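Local coordinates for protein probable glutathione S-transferase (Bordetella bronchiseptica RB50, PDB 3H1N) that probably conjugates glutathione to electrophilic substrates as a glutathione S-transferase, at residues His190-Arg202 and Phe238-Ala252. Residues are numbered along the deposited sequence; the frame is centred on the assembly and turned at random.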
ATOM      1  N   HIS B 190     -10.026   0.882 -13.709  1.00 10.24           N
ATOM      2  CA  HIS B 190      -9.049  -0.082 -14.194  1.00 10.37           C
ATOM      3  C   HIS B 190      -9.096  -1.418 -13.453  1.00 10.04           C
ATOM      4  O   HIS B 190      -8.994  -2.476 -14.082  1.00 10.22           O
ATOM      5  CB  HIS B 190      -7.613   0.471 -14.220  1.00  9.46           C
ATOM      6  CG  HIS B 190      -6.630  -0.489 -14.827  1.00  9.76           C
ATOM      7  ND1 HIS B 190      -6.653  -0.822 -16.164  1.00  9.59           N
ATOM      8  CD2 HIS B 190      -5.645  -1.232 -14.270  1.00  9.10           C
ATOM      9  CE1 HIS B 190      -5.702  -1.707 -16.413  1.00  9.09           C
ATOM     10  NE2 HIS B 190      -5.070  -1.967 -15.277  1.00 10.79           N
ATOM     11  N   VAL B 191      -9.239  -1.380 -12.132  1.00 10.76           N
ATOM     12  CA  VAL B 191      -9.334  -2.622 -11.369  1.00 10.45           C
ATOM     13  C   VAL B 191     -10.600  -3.430 -11.770  1.00 10.71           C
ATOM     14  O   VAL B 191     -10.567  -4.673 -11.835  1.00  9.86           O
ATOM     15  CB  VAL B 191      -9.166  -2.385  -9.827  1.00 11.01           C
ATOM     16  CG1 VAL B 191     -10.449  -1.807  -9.181  1.00 11.23           C
ATOM     17  CG2 VAL B 191      -8.734  -3.672  -9.149  1.00 11.07           C
ATOM     18  N   VAL B 192     -11.688  -2.732 -12.112  1.00 10.35           N
ATOM     19  CA  VAL B 192     -12.890  -3.415 -12.597  1.00 10.41           C
ATOM     20  C   VAL B 192     -12.632  -4.036 -13.990  1.00 10.75           C
ATOM     21  O   VAL B 192     -13.073  -5.168 -14.264  1.00 10.30           O
ATOM     22  CB  VAL B 192     -14.143  -2.478 -12.604  1.00 10.77           C
ATOM     23  CG1 VAL B 192     -15.320  -3.140 -13.306  1.00 10.40           C
ATOM     24  CG2 VAL B 192     -14.530  -2.081 -11.174  1.00 10.43           C
ATOM     25  N   GLU B 193     -11.906  -3.318 -14.854  1.00 10.69           N
ATOM     26  CA  GLU B 193     -11.495  -3.888 -16.145  1.00 11.26           C
ATOM     27  C   GLU B 193     -10.693  -5.157 -15.943  1.00 10.56           C
ATOM     28  O   GLU B 193     -10.909  -6.141 -16.649  1.00 10.86           O
ATOM     29  CB  GLU B 193     -10.632  -2.912 -16.966  1.00 12.06           C
ATOM     30  CG  GLU B 193     -11.404  -1.847 -17.696  1.00 12.78           C
ATOM     31  CD  GLU B 193     -12.264  -2.417 -18.800  1.00 15.24           C
ATOM     32  OE1 GLU B 193     -11.726  -3.059 -19.731  1.00 16.45           O
ATOM     33  OE2 GLU B 193     -13.491  -2.225 -18.737  1.00 15.94           O
ATOM     34  N   GLY B 194      -9.756  -5.104 -15.002  1.00 10.02           N
ATOM     35  CA  GLY B 194      -8.911  -6.246 -14.668  1.00  9.73           C
ATOM     36  C   GLY B 194      -9.699  -7.454 -14.179  1.00  9.40           C
ATOM     37  O   GLY B 194      -9.431  -8.579 -14.599  1.00  9.04           O
ATOM     38  N   LEU B 195     -10.667  -7.217 -13.297  1.00  8.96           N
ATOM     39  CA  LEU B 195     -11.513  -8.289 -12.766  1.00  9.62           C
ATOM     40  C   LEU B 195     -12.434  -8.881 -13.836  1.00  9.68           C
ATOM     41  O   LEU B 195     -12.655 -10.105 -13.874  1.00  9.84           O
ATOM     42  CB  LEU B 195     -12.304  -7.814 -11.540  1.00  9.58           C
ATOM     43  CG  LEU B 195     -11.459  -7.563 -10.275  1.00 10.35           C
ATOM     44  CD1 LEU B 195     -12.272  -6.949  -9.117  1.00 10.20           C
ATOM     45  CD2 LEU B 195     -10.787  -8.843  -9.789  1.00 12.84           C
ATOM     46  N   LEU B 196     -12.953  -8.018 -14.702  1.00  9.71           N
ATOM     47  CA  LEU B 196     -13.774  -8.448 -15.843  1.00  9.33           C
ATOM     48  C   LEU B 196     -13.007  -9.394 -16.758  1.00  9.80           C
ATOM     49  O   LEU B 196     -13.578 -10.342 -17.346  1.00 10.52           O
ATOM     50  CB  LEU B 196     -14.253  -7.228 -16.636  1.00 10.19           C
ATOM     51  CG  LEU B 196     -15.448  -6.455 -16.073  1.00  9.98           C
ATOM     52  CD1 LEU B 196     -15.933  -5.339 -17.029  1.00 12.28           C
ATOM     53  CD2 LEU B 196     -16.591  -7.439 -15.801  1.00 11.16           C
ATOM     54  N   HIS B 197     -11.718  -9.117 -16.910  1.00  9.81           N
ATOM     55  CA  HIS B 197     -10.871  -9.937 -17.744  1.00  9.72           C
ATOM     56  C   HIS B 197     -10.532 -11.276 -17.062  1.00  9.50           C
ATOM     57  O   HIS B 197     -10.654 -12.343 -17.682  1.00  9.82           O
ATOM     58  CB  HIS B 197      -9.590  -9.191 -18.109  1.00  9.54           C
ATOM     59  CG  HIS B 197      -8.576 -10.068 -18.774  1.00  9.48           C
ATOM     60  ND1 HIS B 197      -8.675 -10.450 -20.099  1.00  9.07           N
ATOM     61  CD2 HIS B 197      -7.480 -10.684 -18.280  1.00  8.52           C
ATOM     62  CE1 HIS B 197      -7.660 -11.247 -20.392  1.00 10.09           C
ATOM     63  NE2 HIS B 197      -6.925 -11.405 -19.303  1.00  9.27           N
ATOM     64  N   ALA B 198     -10.132 -11.203 -15.793  1.00  8.62           N
ATOM     65  CA  ALA B 198      -9.622 -12.363 -15.053  1.00  9.15           C
ATOM     66  C   ALA B 198     -10.699 -13.326 -14.555  1.00  8.99           C
ATOM     67  O   ALA B 198     -10.465 -14.535 -14.488  1.00  9.56           O
ATOM     68  CB  ALA B 198      -8.750 -11.913 -13.878  1.00  8.88           C
ATOM     69  N   PHE B 199     -11.856 -12.785 -14.180  1.00  8.69           N
ATOM     70  CA  PHE B 199     -12.901 -13.566 -13.514  1.00  8.94           C
ATOM     71  C   PHE B 199     -14.239 -13.256 -14.131  1.00  8.60           C
ATOM     72  O   PHE B 199     -15.142 -12.795 -13.432  1.00  9.46           O
ATOM     73  CB  PHE B 199     -12.913 -13.242 -12.006  1.00  9.25           C
ATOM     74  CG  PHE B 199     -11.696 -13.724 -11.294  1.00 11.34           C
ATOM     75  CD1 PHE B 199     -11.638 -15.034 -10.819  1.00 12.31           C
ATOM     76  CD2 PHE B 199     -10.588 -12.889 -11.119  1.00 10.87           C
ATOM     77  CE1 PHE B 199     -10.503 -15.506 -10.174  1.00 12.19           C
ATOM     78  CE2 PHE B 199      -9.442 -13.365 -10.499  1.00 11.68           C
ATOM     79  CZ  PHE B 199      -9.405 -14.669 -10.018  1.00 13.36           C
ATOM     80  N   PRO B 200     -14.371 -13.483 -15.451  1.00  8.29           N
ATOM     81  CA  PRO B 200     -15.615 -13.120 -16.155  1.00  8.31           C
ATOM     82  C   PRO B 200     -16.862 -13.843 -15.626  1.00  8.15           C
ATOM     83  O   PRO B 200     -17.925 -13.218 -15.520  1.00  8.49           O
ATOM     84  CB  PRO B 200     -15.315 -13.477 -17.607  1.00  8.27           C
ATOM     85  CG  PRO B 200     -14.245 -14.501 -17.530  1.00  8.72           C
ATOM     86  CD  PRO B 200     -13.384 -14.072 -16.374  1.00  7.76           C
ATOM     87  N   ARG B 201     -16.729 -15.113 -15.247  1.00  7.58           N
ATOM     88  CA  ARG B 201     -17.860 -15.862 -14.689  1.00  8.31           C
ATOM     89  C   ARG B 201     -18.298 -15.313 -13.335  1.00  8.18           C
ATOM     90  O   ARG B 201     -19.488 -15.097 -13.124  1.00  7.72           O
ATOM     91  CB  ARG B 201     -17.576 -17.373 -14.612  1.00  8.30           C
ATOM     92  CG  ARG B 201     -17.568 -18.061 -15.983  1.00 12.86           C
ATOM     93  CD  ARG B 201     -17.219 -19.551 -15.902  1.00 19.25           C
ATOM     94  NE  ARG B 201     -18.128 -20.288 -15.020  1.00 22.54           N
ATOM     95  CZ  ARG B 201     -17.738 -21.207 -14.137  1.00 25.23           C
ATOM     96  NH1 ARG B 201     -16.451 -21.516 -14.015  1.00 23.92           N
ATOM     97  NH2 ARG B 201     -18.637 -21.820 -13.373  1.00 26.62           N
ATOM     98  N   ARG B 202     -17.349 -15.070 -12.428  1.00  7.75           N
ATOM     99  CA  ARG B 202     -17.698 -14.481 -11.129  1.00  8.17           C
ATOM    100  C   ARG B 202     -18.276 -13.068 -11.264  1.00  8.99           C
ATOM    101  O   ARG B 202     -19.201 -12.694 -10.532  1.00  8.64           O
ATOM    102  CB  ARG B 202     -16.516 -14.499 -10.151  1.00  8.08           C
ATOM    103  CG  ARG B 202     -16.841 -13.966  -8.728  1.00  7.63           C
ATOM    104  CD  ARG B 202     -17.931 -14.805  -8.032  1.00  6.04           C
ATOM    105  NE  ARG B 202     -18.051 -14.484  -6.606  1.00  8.43           N
ATOM    106  CZ  ARG B 202     -19.126 -14.738  -5.857  1.00  9.03           C
ATOM    107  NH1 ARG B 202     -20.214 -15.291  -6.389  1.00  6.73           N
ATOM    108  NH2 ARG B 202     -19.123 -14.422  -4.568  1.00  8.02           N
ATOM    109  N   PHE B 238      -4.499  -7.086 -21.322  1.00 12.98           N
ATOM    110  CA  PHE B 238      -4.078  -7.974 -20.239  1.00 12.94           C
ATOM    111  C   PHE B 238      -3.517  -9.248 -20.861  1.00 13.37           C
ATOM    112  O   PHE B 238      -3.884  -9.620 -21.977  1.00 13.85           O
ATOM    113  CB  PHE B 238      -5.250  -8.323 -19.318  1.00 12.40           C
ATOM    114  CG  PHE B 238      -5.936  -7.126 -18.708  1.00 11.42           C
ATOM    115  CD1 PHE B 238      -5.327  -6.408 -17.682  1.00 10.37           C
ATOM    116  CD2 PHE B 238      -7.196  -6.725 -19.154  1.00  9.82           C
ATOM    117  CE1 PHE B 238      -5.962  -5.296 -17.103  1.00 10.13           C
ATOM    118  CE2 PHE B 238      -7.847  -5.616 -18.579  1.00  9.33           C
ATOM    119  CZ  PHE B 238      -7.220  -4.903 -17.556  1.00  9.80           C
ATOM    120  N   GLY B 239      -2.609  -9.896 -20.148  1.00 13.87           N
ATOM    121  CA  GLY B 239      -2.011 -11.140 -20.609  1.00 14.45           C
ATOM    122  C   GLY B 239      -1.465 -11.876 -19.406  1.00 14.58           C
ATOM    123  O   GLY B 239      -2.221 -12.427 -18.611  1.00 14.63           O
ATOM    124  N   ASP B 240      -0.153 -11.877 -19.263  1.00 14.99           N
ATOM    125  CA  ASP B 240       0.460 -12.566 -18.133  1.00 15.62           C
ATOM    126  C   ASP B 240       1.067 -11.589 -17.148  1.00 15.02           C
ATOM    127  O   ASP B 240       2.210 -11.741 -16.708  1.00 15.27           O
ATOM    128  CB  ASP B 240       1.450 -13.622 -18.620  1.00 16.55           C
ATOM    129  CG  ASP B 240       0.759 -14.722 -19.387  1.00 19.75           C
ATOM    130  OD1 ASP B 240       0.289 -15.698 -18.759  1.00 23.50           O
ATOM    131  OD2 ASP B 240       0.640 -14.585 -20.618  1.00 23.64           O
ATOM    132  N   GLY B 241       0.262 -10.596 -16.789  1.00 14.55           N
ATOM    133  CA  GLY B 241       0.634  -9.621 -15.774  1.00 13.97           C
ATOM    134  C   GLY B 241      -0.059  -9.921 -14.467  1.00 13.39           C
ATOM    135  O   GLY B 241      -0.065 -11.061 -14.007  1.00 13.69           O
ATOM    136  N   ILE B 242      -0.652  -8.886 -13.882  1.00 12.84           N
ATOM    137  CA  ILE B 242      -1.397  -8.971 -12.622  1.00 12.24           C
ATOM    138  C   ILE B 242      -2.735  -9.688 -12.815  1.00 11.92           C
ATOM    139  O   ILE B 242      -3.037 -10.636 -12.090  1.00 11.04           O
ATOM    140  CB  ILE B 242      -1.642  -7.548 -12.047  1.00 12.71           C
ATOM    141  CG1 ILE B 242      -0.320  -6.958 -11.553  1.00 13.33           C
ATOM    142  CG2 ILE B 242      -2.705  -7.557 -10.906  1.00 11.98           C
ATOM    143  CD1 ILE B 242      -0.423  -5.515 -11.169  1.00 14.84           C
ATOM    144  N   PHE B 243      -3.512  -9.227 -13.806  1.00 10.83           N
ATOM    145  CA  PHE B 243      -4.853  -9.748 -14.097  1.00 11.02           C
ATOM    146  C   PHE B 243      -4.775 -10.822 -15.193  1.00 10.63           C
ATOM    147  O   PHE B 243      -4.518 -10.521 -16.362  1.00 10.22           O
ATOM    148  CB  PHE B 243      -5.811  -8.604 -14.493  1.00 11.19           C
ATOM    149  CG  PHE B 243      -5.931  -7.518 -13.439  1.00 11.43           C
ATOM    150  CD1 PHE B 243      -6.735  -7.708 -12.320  1.00 11.38           C
ATOM    151  CD2 PHE B 243      -5.231  -6.307 -13.569  1.00 10.46           C
ATOM    152  CE1 PHE B 243      -6.865  -6.717 -11.342  1.00 11.31           C
ATOM    153  CE2 PHE B 243      -5.344  -5.306 -12.591  1.00 11.34           C
ATOM    154  CZ  PHE B 243      -6.159  -5.513 -11.470  1.00 11.27           C
ATOM    155  N   ARG B 244      -4.942 -12.079 -14.793  1.00 10.33           N
ATOM    156  CA  ARG B 244      -4.748 -13.204 -15.694  1.00  9.97           C
ATOM    157  C   ARG B 244      -6.003 -14.043 -15.757  1.00  9.74           C
ATOM    158  O   ARG B 244      -6.561 -14.427 -14.727  1.00  9.92           O
ATOM    159  CB  ARG B 244      -3.578 -14.091 -15.253  1.00  9.86           C
ATOM    160  CG  ARG B 244      -2.209 -13.409 -15.214  1.00 11.27           C
ATOM    161  CD  ARG B 244      -1.125 -14.431 -14.924  1.00  9.36           C
ATOM    162  NE  ARG B 244       0.201 -13.840 -14.771  1.00 11.35           N
ATOM    163  CZ  ARG B 244       1.335 -14.546 -14.685  1.00 13.14           C
ATOM    164  NH1 ARG B 244       1.317 -15.868 -14.790  1.00 11.55           N
ATOM    165  NH2 ARG B 244       2.499 -13.924 -14.522  1.00 13.80           N
ATOM    166  N   HIS B 245      -6.436 -14.350 -16.969  1.00  9.65           N
ATOM    167  CA  HIS B 245      -7.602 -15.210 -17.134  1.00  9.58           C
ATOM    168  C   HIS B 245      -7.227 -16.696 -17.119  1.00 10.07           C
ATOM    169  O   HIS B 245      -6.738 -17.235 -18.109  1.00 11.07           O
ATOM    170  CB  HIS B 245      -8.373 -14.855 -18.411  1.00  9.57           C
ATOM    171  CG  HIS B 245      -9.525 -15.773 -18.684  1.00  9.01           C
ATOM    172  ND1 HIS B 245     -10.441 -16.119 -17.715  1.00 10.23           N
ATOM    173  CD2 HIS B 245      -9.891 -16.439 -19.803  1.00 10.47           C
ATOM    174  CE1 HIS B 245     -11.327 -16.952 -18.226  1.00  8.42           C
ATOM    175  NE2 HIS B 245     -11.022 -17.155 -19.494  1.00 12.28           N
ATOM    176  N   TYR B 246      -7.479 -17.348 -15.986  1.00 10.51           N
ATOM    177  CA  TYR B 246      -7.337 -18.789 -15.846  1.00 10.80           C
ATOM    178  C   TYR B 246      -8.725 -19.366 -15.565  1.00 10.87           C
ATOM    179  O   TYR B 246      -9.284 -19.130 -14.504  1.00 11.23           O
ATOM    180  CB  TYR B 246      -6.398 -19.101 -14.669  1.00 10.92           C
ATOM    181  CG  TYR B 246      -4.954 -18.718 -14.907  1.00 12.19           C
ATOM    182  CD1 TYR B 246      -4.247 -19.226 -16.004  1.00 13.10           C
ATOM    183  CD2 TYR B 246      -4.287 -17.868 -14.024  1.00 11.37           C
ATOM    184  CE1 TYR B 246      -2.910 -18.881 -16.223  1.00 14.75           C
ATOM    185  CE2 TYR B 246      -2.945 -17.523 -14.226  1.00 14.76           C
ATOM    186  CZ  TYR B 246      -2.263 -18.036 -15.325  1.00 14.18           C
ATOM    187  OH  TYR B 246      -0.941 -17.699 -15.523  1.00 13.40           O
ATOM    188  N   PRO B 247      -9.309 -20.093 -16.531  1.00 11.67           N
ATOM    189  CA  PRO B 247     -10.662 -20.640 -16.318  1.00 11.51           C
ATOM    190  C   PRO B 247     -10.784 -21.437 -15.003  1.00 11.29           C
ATOM    191  O   PRO B 247     -11.817 -21.353 -14.319  1.00 10.90           O
ATOM    192  CB  PRO B 247     -10.863 -21.544 -17.538  1.00 11.80           C
ATOM    193  CG  PRO B 247     -10.015 -20.911 -18.605  1.00 12.32           C
ATOM    194  CD  PRO B 247      -8.785 -20.421 -17.869  1.00 11.45           C
ATOM    195  N   GLU B 248      -9.725 -22.159 -14.630  1.00 10.97           N
ATOM    196  CA  GLU B 248      -9.744 -22.994 -13.416  1.00 10.63           C
ATOM    197  C   GLU B 248      -9.863 -22.211 -12.098  1.00 10.75           C
ATOM    198  O   GLU B 248     -10.309 -22.758 -11.081  1.00  9.43           O
ATOM    199  CB  GLU B 248      -8.549 -23.964 -13.385  1.00 11.33           C
ATOM    200  CG  GLU B 248      -7.166 -23.311 -13.241  1.00 10.27           C
ATOM    201  CD  GLU B 248      -6.514 -22.941 -14.566  1.00 11.33           C
ATOM    202  OE1 GLU B 248      -7.220 -22.749 -15.595  1.00 11.46           O
ATOM    203  OE2 GLU B 248      -5.269 -22.818 -14.579  1.00 10.70           O
ATOM    204  N   LEU B 249      -9.484 -20.932 -12.130  1.00 10.36           N
ATOM    205  CA  LEU B 249      -9.603 -20.060 -10.973  1.00 10.31           C
ATOM    206  C   LEU B 249     -10.934 -19.291 -10.917  1.00 10.76           C
ATOM    207  O   LEU B 249     -11.257 -18.697  -9.892  1.00 11.18           O
ATOM    208  CB  LEU B 249      -8.406 -19.091 -10.919  1.00 10.05           C
ATOM    209  CG  LEU B 249      -7.009 -19.729 -10.928  1.00 11.01           C
ATOM    210  CD1 LEU B 249      -5.948 -18.670 -10.630  1.00  9.35           C
ATOM    211  CD2 LEU B 249      -6.913 -20.874  -9.918  1.00  7.96           C
ATOM    212  N   ASP B 250     -11.713 -19.329 -12.006  1.00 10.81           N
ATOM    213  CA  ASP B 250     -12.994 -18.628 -12.077  1.00 11.20           C
ATOM    214  C   ASP B 250     -14.144 -19.533 -11.558  1.00 12.00           C
ATOM    215  O   ASP B 250     -13.945 -20.716 -11.253  1.00 11.99           O
ATOM    216  CB  ASP B 250     -13.245 -18.193 -13.540  1.00 11.34           C
ATOM    217  CG  ASP B 250     -14.194 -16.989 -13.680  1.00 10.79           C
ATOM    218  OD1 ASP B 250     -14.642 -16.406 -12.681  1.00  8.48           O
ATOM    219  OD2 ASP B 250     -14.503 -16.628 -14.839  1.00  8.99           O
ATOM    220  N   GLY B 251     -15.332 -18.961 -11.422  1.00 12.35           N
ATOM    221  CA  GLY B 251     -16.531 -19.708 -11.022  1.00 13.08           C
ATOM    222  C   GLY B 251     -17.689 -18.760 -10.768  1.00 13.26           C
ATOM    223  O   GLY B 251     -17.478 -17.563 -10.584  1.00 12.80           O
ATOM    224  N   ALA B 252     -18.910 -19.292 -10.726  1.00 13.72           N
ATOM    225  CA  ALA B 252     -20.095 -18.468 -10.469  1.00 13.94           C
ATOM    226  C   ALA B 252     -20.030 -17.824  -9.083  1.00 14.46           C
ATOM    227  O   ALA B 252     -20.487 -16.694  -8.875  1.00 14.59           O
ATOM    228  CB  ALA B 252     -21.377 -19.291 -10.631  1.00 14.12           C
ATOM    229  OXT ALA B 252     -19.507 -18.408  -8.132  1.00 14.50           O
TER
HETATM  230  O   HOH W   1      -4.903 -13.181 -19.198  1.00  8.95           O
HETATM  231  O   HOH W   2      -8.683 -16.447 -13.473  1.00 13.31           O
HETATM  232  O   HOH W   3     -13.976 -21.368 -15.549  1.00 20.90           O
HETATM  233  O   HOH W   4     -18.812 -22.335 -10.691  1.00 35.26           O
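In the all-helical C-terminal domain of this probable glutathione S-transferase, the C-terminal tail after helix 224-230 runs back along helix 183-198 and meets the first turn of the next helix, 200-206, illustrating how an irregular tail can be held by aromatic packing at one end and by hydrogen bonds to a carboxylate and the chain terminus at the other. At the ring end G194 leaves the helix surface bare, and F243 lies flat on it: G194 CA stands 3.6 Å from the centroid of the F243 ring, while I242 CG2 covers the opposite face and V191 CG2 meets F243 CZ. F238 passes alongside H197, laying its CB over one imidazole face, 3.6 Å from the centroid; H245 CB covers the other. The chi1 of H197, 170°, swings CG away from the backbone N and puts the ring between these two tail residues, and its NE2 shares a water with G239 O and H245 N. Further on, D250 sets its carboxylate against the start of helix 200-206. D250 OD2 accepts from R201 N at 2.7 Å and D250 OD1 from R202 N at 3.0 Å, both on the syn side, somewhat tilted out of the carboxylate plane, a fork that would probably be favoured by the helix dipole. F199 brings CE1, at its ring edge, to L249 O, an oxygen that accepts a hydrogen bond from R153. R202, whose NE is held by R153 O, finally donates from NH1 to A252 O, 2.9 Å away, on an in-plane lone pair of that carboxylate oxygen.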